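Local coordinates for protein putative sporulation-specific glycosylase ydhD (Bacillus subtilis subsp. subtilis str. 168, PDB 3CZ8) that probably hydrolyses glycosidic bonds of a polysaccharide during sporulation through the family 18 glycosyl hydrolase domain that makes up this chain, at residues A[53-56]-A[57-61]; A[60-64]-A[65-69]; A[131-134]-A[135-139]. The protein carries 1 engineered substitution. All blocks are in the same frame, centred on the assembly; numbering follows the deposited sequence.

Contact 1: A[53-56]-A[57-61]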
loop_
_atom_site.group_PDB
_atom_site.type_symbol
_atom_site.label_atom_id
_atom_site.label_comp_id
_atom_site.label_asym_id
_atom_site.label_seq_id
_atom_site.Cartn_x
_atom_site.Cartn_y
_atom_site.Cartn_z
ATOM N N LEU A 53 19.599 -5.037 -2.343
ATOM C CA LEU A 53 18.346 -5.196 -1.619
ATOM C C LEU A 53 18.382 -6.379 -0.673
ATOM O O LEU A 53 19.172 -7.307 -0.849
ATOM C CB LEU A 53 17.173 -5.388 -2.585
ATOM C CG LEU A 53 16.690 -4.286 -3.524
ATOM C CD1 LEU A 53 15.497 -4.828 -4.273
ATOM C CD2 LEU A 53 16.319 -3.016 -2.779
ATOM N N ASN A 54 17.509 -6.337 0.327
ATOM C CA ASN A 54 17.226 -7.498 1.150
ATOM C C ASN A 54 16.135 -8.306 0.466
ATOM O O ASN A 54 14.989 -8.327 0.911
ATOM C CB ASN A 54 16.816 -7.072 2.562
ATOM C CG ASN A 54 16.877 -8.215 3.562
ATOM O OD1 ASN A 54 17.833 -8.995 3.579
ATOM N ND2 ASN A 54 15.859 -8.311 4.409
ATOM N N ASP A 55 16.508 -8.966 -0.629
ATOM C CA ASP A 55 15.541 -9.603 -1.521
ATOM C C ASP A 55 15.542 -11.127 -1.473
ATOM O O ASP A 55 14.620 -11.764 -1.989
ATOM C CB ASP A 55 15.711 -9.098 -2.965
ATOM C CG ASP A 55 17.127 -9.298 -3.521
ATOM O OD1 ASP A 55 17.345 -8.913 -4.689
ATOM O OD2 ASP A 55 18.019 -9.831 -2.822
ATOM N N ALA A 56 16.569 -11.693 -0.839
ATOM C CA ALA A 56 16.789 -13.143 -0.777
ATOM C C ALA A 56 15.580 -13.937 -0.287
ATOM O O ALA A 56 15.259 -14.991 -0.843
ATOM C CB ALA A 56 18.018 -13.461 0.073
ATOM N N ALA A 57 14.907 -13.417 0.736
ATOM C CA ALA A 57 13.699 -14.042 1.269
ATOM C C ALA A 57 12.537 -13.941 0.284
ATOM O O ALA A 57 11.797 -14.906 0.098
ATOM C CB ALA A 57 13.325 -13.422 2.618
ATOM N N ALA A 58 12.401 -12.778 -0.354
ATOM C CA ALA A 58 11.319 -12.518 -1.313
ATOM C C ALA A 58 11.445 -13.332 -2.609
ATOM O O ALA A 58 10.440 -13.803 -3.149
ATOM C CB ALA A 58 11.228 -11.023 -1.618
ATOM N N ILE A 59 12.679 -13.496 -3.087
ATOM C CA ILE A 59 12.973 -14.315 -4.269
ATOM C C ILE A 59 12.593 -15.778 -4.031
ATOM O O ILE A 59 11.878 -16.377 -4.846
ATOM C CB ILE A 59 14.464 -14.197 -4.691
ATOM C CG1 ILE A 59 14.787 -12.762 -5.105
ATOM C CG2 ILE A 59 14.797 -15.150 -5.845
ATOM C CD1 ILE A 59 16.275 -12.433 -5.092
ATOM N N GLU A 60 13.047 -16.322 -2.898
ATOM C CA GLU A 60 12.808 -17.719 -2.508
ATOM C C GLU A 60 11.318 -18.030 -2.339
ATOM O O GLU A 60 10.845 -19.085 -2.769
ATOM C CB GLU A 60 13.571 -18.043 -1.215
ATOM C CG GLU A 60 13.639 -19.536 -0.863
ATOM C CD GLU A 60 14.129 -19.801 0.561
ATOM O OE1 GLU A 60 15.132 -19.188 0.988
ATOM O OE2 GLU A 60 13.510 -20.636 1.252
ATOM N N THR A 61 10.592 -17.094 -1.727
ATOM C CA THR A 61 9.151 -17.223 -1.499
ATOM C C THR A 61 8.370 -17.215 -2.814
ATOM O O THR A 61 7.444 -18.009 -2.990
ATOM C CB THR A 61 8.632 -16.102 -0.558
ATOM O OG1 THR A 61 9.474 -16.020 0.599
ATOM C CG2 THR A 61 7.194 -16.363 -0.112
HETATM O O HOH W 1 13.529 -10.362 1.119
#

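Contact 2: A[60-64]-A[65-69]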
loop_
_atom_site.group_PDB
_atom_site.type_symbol
_atom_site.label_atom_id
_atom_site.label_comp_id
_atom_site.label_asym_id
_atom_site.label_seq_id
_atom_site.Cartn_x
_atom_site.Cartn_y
_atom_site.Cartn_z
ATOM N N GLU A 60 13.047 -16.322 -2.898
ATOM C CA GLU A 60 12.808 -17.719 -2.508
ATOM C C GLU A 60 11.318 -18.030 -2.339
ATOM O O GLU A 60 10.845 -19.085 -2.769
ATOM C CB GLU A 60 13.571 -18.043 -1.215
ATOM C CG GLU A 60 13.639 -19.536 -0.863
ATOM C CD GLU A 60 14.129 -19.801 0.561
ATOM O OE1 GLU A 60 15.132 -19.188 0.988
ATOM O OE2 GLU A 60 13.510 -20.636 1.252
ATOM N N THR A 61 10.592 -17.094 -1.727
ATOM C CA THR A 61 9.151 -17.223 -1.499
ATOM C C THR A 61 8.370 -17.215 -2.814
ATOM O O THR A 61 7.444 -18.009 -2.990
ATOM C CB THR A 61 8.632 -16.102 -0.558
ATOM O OG1 THR A 61 9.474 -16.020 0.599
ATOM C CG2 THR A 61 7.194 -16.363 -0.112
ATOM N N THR A 62 8.763 -16.327 -3.732
ATOM C CA THR A 62 8.109 -16.203 -5.042
ATOM C C THR A 62 8.258 -17.485 -5.868
ATOM O O THR A 62 7.272 -17.990 -6.412
ATOM C CB THR A 62 8.631 -14.973 -5.843
ATOM O OG1 THR A 62 8.639 -13.812 -5.003
ATOM C CG2 THR A 62 7.752 -14.691 -7.052
ATOM N N TRP A 63 9.483 -18.010 -5.936
ATOM C CA TRP A 63 9.763 -19.268 -6.641
ATOM C C TRP A 63 8.914 -20.429 -6.133
ATOM O O TRP A 63 8.331 -21.166 -6.930
ATOM C CB TRP A 63 11.240 -19.649 -6.516
ATOM C CG TRP A 63 12.188 -18.949 -7.456
ATOM C CD1 TRP A 63 13.305 -18.238 -7.105
ATOM C CD2 TRP A 63 12.133 -18.921 -8.892
ATOM N NE1 TRP A 63 13.939 -17.762 -8.230
ATOM C CE2 TRP A 63 13.248 -18.174 -9.338
ATOM C CE3 TRP A 63 11.252 -19.456 -9.846
ATOM C CZ2 TRP A 63 13.497 -17.935 -10.691
ATOM C CZ3 TRP A 63 11.505 -19.218 -11.198
ATOM C CH2 TRP A 63 12.618 -18.468 -11.602
ATOM N N GLN A 64 8.838 -20.563 -4.806
ATOM C CA GLN A 64 8.056 -21.613 -4.143
ATOM C C GLN A 64 6.556 -21.535 -4.424
ATOM O O GLN A 64 5.851 -22.541 -4.333
ATOM C CB GLN A 64 8.310 -21.592 -2.631
ATOM C CG GLN A 64 9.648 -22.202 -2.217
ATOM C CD GLN A 64 10.144 -21.706 -0.865
ATOM O OE1 GLN A 64 9.462 -20.946 -0.174
ATOM N NE2 GLN A 64 11.342 -22.136 -0.484
ATOM N N ARG A 65 6.080 -20.344 -4.781
ATOM C CA ARG A 65 4.673 -20.122 -5.114
ATOM C C ARG A 65 4.362 -20.349 -6.601
ATOM O O ARG A 65 3.218 -20.167 -7.039
ATOM C CB ARG A 65 4.251 -18.718 -4.669
ATOM C CG ARG A 65 4.056 -18.585 -3.154
ATOM C CD ARG A 65 4.149 -17.141 -2.656
ATOM N NE ARG A 65 3.125 -16.264 -3.229
ATOM C CZ ARG A 65 3.372 -15.271 -4.080
ATOM N NH1 ARG A 65 4.614 -15.011 -4.468
ATOM N NH2 ARG A 65 2.372 -14.533 -4.545
ATOM N N ARG A 66 5.385 -20.764 -7.354
ATOM C CA ARG A 66 5.306 -21.035 -8.807
ATOM C C ARG A 66 4.979 -19.783 -9.633
ATOM O O ARG A 66 4.146 -19.800 -10.545
ATOM C CB ARG A 66 4.367 -22.214 -9.128
ATOM C CG ARG A 66 4.854 -23.561 -8.592
ATOM C CD ARG A 66 4.042 -24.724 -9.156
ATOM N NE ARG A 66 4.234 -24.878 -10.599
ATOM C CZ ARG A 66 3.636 -25.798 -11.354
ATOM N NH1 ARG A 66 3.884 -25.843 -12.655
ATOM N NH2 ARG A 66 2.792 -26.670 -10.816
ATOM N N VAL A 67 5.663 -18.697 -9.286
ATOM C CA VAL A 67 5.519 -17.394 -9.922
ATOM C C VAL A 67 6.954 -16.918 -10.153
ATOM O O VAL A 67 7.833 -17.223 -9.343
ATOM C CB VAL A 67 4.702 -16.433 -8.995
ATOM C CG1 VAL A 67 4.795 -14.992 -9.431
ATOM C CG2 VAL A 67 3.230 -16.845 -8.947
ATOM N N THR A 68 7.208 -16.211 -11.259
ATOM C CA THR A 68 8.574 -15.757 -11.580
ATOM C C THR A 68 8.951 -14.452 -10.865
ATOM O O THR A 68 8.297 -13.434 -11.063
ATOM C CB THR A 68 8.777 -15.547 -13.107
ATOM O OG1 THR A 68 8.237 -16.654 -13.834
ATOM C CG2 THR A 68 10.254 -15.395 -13.443
ATOM N N PRO A 69 10.008 -14.476 -10.031
ATOM C CA PRO A 69 10.503 -13.215 -9.485
ATOM C C PRO A 69 11.374 -12.443 -10.481
ATOM O O PRO A 69 12.364 -12.971 -11.002
ATOM C CB PRO A 69 11.318 -13.650 -8.267
ATOM C CG PRO A 69 11.765 -15.032 -8.573
ATOM C CD PRO A 69 10.767 -15.636 -9.526
#

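Contact 3: A[131-134]-A[135-139]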
loop_
_atom_site.group_PDB
_atom_site.type_symbol
_atom_site.label_atom_id
_atom_site.label_comp_id
_atom_site.label_asym_id
_atom_site.label_seq_id
_atom_site.Cartn_x
_atom_site.Cartn_y
_atom_site.Cartn_z
ATOM N N THR A 131 16.486 1.241 -27.474
ATOM C CA THR A 131 16.161 0.003 -28.183
ATOM C C THR A 131 17.391 -0.900 -28.341
ATOM O O THR A 131 17.313 -2.108 -28.092
ATOM C CB THR A 131 15.533 0.300 -29.558
ATOM O OG1 THR A 131 14.431 1.197 -29.384
ATOM C CG2 THR A 131 15.036 -0.981 -30.238
ATOM N N GLY A 132 18.512 -0.297 -28.733
ATOM C CA GLY A 132 19.786 -0.996 -28.880
ATOM C C GLY A 132 20.291 -1.604 -27.583
ATOM O O GLY A 132 20.765 -2.744 -27.573
ATOM N N PHE A 133 20.184 -0.845 -26.493
ATOM C CA PHE A 133 20.527 -1.341 -25.157
ATOM C C PHE A 133 19.683 -2.560 -24.781
ATOM O O PHE A 133 20.196 -3.529 -24.218
ATOM C CB PHE A 133 20.372 -0.231 -24.107
ATOM C CG PHE A 133 20.246 -0.737 -22.698
ATOM C CD1 PHE A 133 21.360 -1.207 -22.012
ATOM C CD2 PHE A 133 19.006 -0.766 -22.062
ATOM C CE1 PHE A 133 21.240 -1.700 -20.717
ATOM C CE2 PHE A 133 18.881 -1.254 -20.766
ATOM C CZ PHE A 133 19.995 -1.721 -20.096
ATOM N N LEU A 134 18.391 -2.496 -25.096
ATOM C CA LEU A 134 17.448 -3.563 -24.794
ATOM C C LEU A 134 17.670 -4.804 -25.656
ATOM O O LEU A 134 17.428 -5.924 -25.195
ATOM C CB LEU A 134 16.006 -3.072 -24.929
ATOM C CG LEU A 134 15.521 -2.040 -23.903
ATOM C CD1 LEU A 134 14.225 -1.476 -24.376
ATOM C CD2 LEU A 134 15.377 -2.605 -22.492
ATOM N N ARG A 135 18.125 -4.597 -26.893
ATOM C CA ARG A 135 18.572 -5.692 -27.758
ATOM C C ARG A 135 19.818 -6.369 -27.189
ATOM O O ARG A 135 19.919 -7.595 -27.196
ATOM C CB ARG A 135 18.827 -5.210 -29.196
ATOM C CG ARG A 135 19.516 -6.247 -30.102
ATOM C CD ARG A 135 19.422 -5.905 -31.578
ATOM N NE ARG A 135 18.191 -6.417 -32.181
ATOM C CZ ARG A 135 17.191 -5.658 -32.622
ATOM N NH1 ARG A 135 16.113 -6.226 -33.149
ATOM N NH2 ARG A 135 17.264 -4.333 -32.537
ATOM N N GLN A 136 20.757 -5.568 -26.693
ATOM C CA GLN A 136 21.987 -6.097 -26.119
ATOM C C GLN A 136 21.672 -6.858 -24.828
ATOM O O GLN A 136 22.300 -7.872 -24.521
ATOM C CB GLN A 136 22.993 -4.973 -25.856
ATOM C CG GLN A 136 24.447 -5.442 -25.931
ATOM C CD GLN A 136 25.430 -4.522 -25.229
ATOM O OE1 GLN A 136 26.252 -4.979 -24.435
ATOM N NE2 GLN A 136 25.356 -3.224 -25.518
ATOM N N LEU A 137 20.675 -6.367 -24.098
ATOM C CA LEU A 137 20.193 -7.016 -22.889
ATOM C C LEU A 137 19.398 -8.290 -23.179
ATOM O O LEU A 137 19.578 -9.280 -22.453
ATOM C CB LEU A 137 19.379 -6.039 -22.035
ATOM C CG LEU A 137 18.954 -6.499 -20.640
ATOM C CD1 LEU A 137 20.161 -6.839 -19.753
ATOM C CD2 LEU A 137 18.076 -5.442 -19.986
ATOM N N ARG A 138 18.528 -8.288 -24.162
ATOM C CA ARG A 138 17.903 -9.500 -24.589
ATOM C C ARG A 138 18.870 -10.629 -24.926
ATOM O O ARG A 138 18.698 -11.714 -24.469
ATOM C CB ARG A 138 16.917 -9.240 -25.696
ATOM C CG ARG A 138 16.580 -10.418 -26.509
ATOM C CD ARG A 138 15.639 -11.337 -25.819
ATOM N NE ARG A 138 14.311 -11.087 -26.285
ATOM C CZ ARG A 138 13.446 -12.004 -26.628
ATOM N NH1 ARG A 138 12.257 -11.650 -27.044
ATOM N NH2 ARG A 138 13.757 -13.256 -26.544
ATOM N N ASP A 139 19.888 -10.346 -25.714
ATOM C CA ASP A 139 20.836 -11.336 -26.136
ATOM C C ASP A 139 21.493 -11.997 -24.965
ATOM O O ASP A 139 21.579 -13.188 -24.928
ATOM C CB ASP A 139 21.913 -10.724 -27.014
ATOM C CG ASP A 139 21.445 -10.437 -28.387
ATOM O OD1 ASP A 139 22.165 -9.771 -29.110
ATOM O OD2 ASP A 139 20.369 -10.857 -28.753
#

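Contact 1: A[53-56]-A[57-61]
This contact is the first turn of helix 56-64, where Asp55 and Ile59 meet as the chain leaves a loop. The backbone bond from Ile59 N to Asp55 O is short, 2.8 Å, and fairly straight, with an N-H...O angle of 163°. The next rung is weaker: Glu60 N stands 3.3 Å from Ala56 O. The side chains of Asp55 and Ile59 lie side by side and point the same way. CG of Asp55 sits between its backbone N and carbonyl carbon, chi1 56°, which sets the carboxylate alongside Ile59 CD1. Ile59 turns CG1 to the side of its own backbone N, chi1 -63°, and the extended branch carries CD1 back along the turn. Ile59 CD1 ends 3.6 Å from Asp55 CG. Ile59 CG1 also packs on the peptide, 3.3 Å from Asp55 O. The methyl group thus lies against a carboxylate whose oxygens bond elsewhere. With an alanine at Ile59, CG1 and CD1 would be gone, and a gap would probably open beside Asp55 CG and Arg110. A water bridges the start of the helix: it accepts from Ala58 N at 3.0 Å and donates to Asn54 O at a short 2.5 Å. One turn on, Thr61 OG1 donates to Ala57 O at 2.6 Å. That oxygen also accepts from Thr61 N, and the two donors come from opposite faces of its plane. The buried Asp55 side chain ties the turn to the fold: OD1 bonds to Tyr41 OH, on strand 35-42, and to Tyr112 OH, while OD2 forms a salt bridge with Arg110 of helix 93-110. Ala56 and Ile59 also touch Arg110, so the helix start packs against the end of the neighbouring helix.

Contact 2: A[60-64]-A[65-69]
Arg65, Thr62 and Trp63 carry this contact, where helix 56-64 ends and the chain turns into strand 68-77. Arg65 folds back over the last turn. A bend at chi3 (62°) brings the edge of its guanidinium down on the helix backbone, with Arg65 NH1 3.7 Å from Thr62 CA. Arg65 CD rests 4.0 Å from Thr61 CG2. Thr62 is buried. Thr62 CG2 lies 3.8 Å from Val67 CG1, and Thr62 CB meets Pro69 CB at 3.9 Å. Thr62 OG1 bonds to Ala58 O. The side chains of Trp63 and Pro69 cross at about a right angle. Pro69 CD stands 3.5 Å from the centroid of the six-membered ring of Trp63, over one face, in a CH-pi contact. The indole NE1 donates to Gly111 O. The turn is a Schellman motif with Arg66 at positive phi, 64°. Arg66 N bonds to Trp63 O at 3.0 Å, and Val67 N reaches Thr62 O weakly at 3.4 Å. The chemistry is therefore split: backbone bonds close the helix end, while apolar packing by Thr62 and the indole face holds the strand start against it.

Contact 3: A[131-134]-A[135-139]
This is a contact within one helix, between successive turns of helix 127-143, and Phe133 and Leu137 form its side-chain part. The helix connects strand 114-118 to strand 147-153 in a beta-alpha-beta unit. Four regular i to i+4 backbone bonds hold the turns together. Arg135 N donates to Thr131 O at 2.9 Å. Gln136 N donates to Gly132 O at 3.0 Å. Leu137 N meets Phe133 O at 2.9 Å, and Arg138 N meets Leu134 O at 2.8 Å.

Phe133 and Leu137 lie side by side and point the same way. Both have CG anti to the backbone N, chi1 160° and -172°, and this shared torsion brings the far end of the phenyl ring to the leucine methyl. Phe133 CZ comes 4.2 Å from Leu137 CD2, a light apolar touch at an oblique approach. Leu137 sits closer to the backbone of the turn before: Leu137 CB is 3.4 Å from Phe133 O. Arg138 does the same on the next rung, with Arg138 CB 3.4 Å from Leu134 O, but its chain bends at chi2 and chi3 and leads away to bond through NE to Val174 O.

The apolar residues serve different neighbours. Phe133 packs on Leu99 and Val100 of helix 93-110, and Leu137 on Ile103 of that helix and Leu148 of strand 147-153. Leu134 meets Ile150 of that strand and Ile171 of helix 168-174. A helix with such residues packed on strand 147-153 and on helices 93-110 and 168-174 is typical of the outer layer of the TIM barrel, the fold of family 18 glycosyl hydrolases.

How the contacts relate
Contacts 1 and 2 are the two ends of helix 56-64 and share Glu60 and Thr61. Their centres are 10 Å apart, and they touch by packing where Ile59 O lies 4.0 Å from Pro69 CG. Contact 3 lies within a later helix, 127-143. Its centre is 26 Å from that of each of the others, and its nearest atoms are about 15 Å from contact 1 and about 13 Å from contact 2. Helix 93-110 links them, since it touches Ile59 of contact 1 and Phe133 of contact 3. All three lie away from Glu120, the predicted proton donor. Glycerol, probably from the crystallisation liquor, lies about 4 Å from the side chain of Ala58 and about 3 Å from that of Thr68.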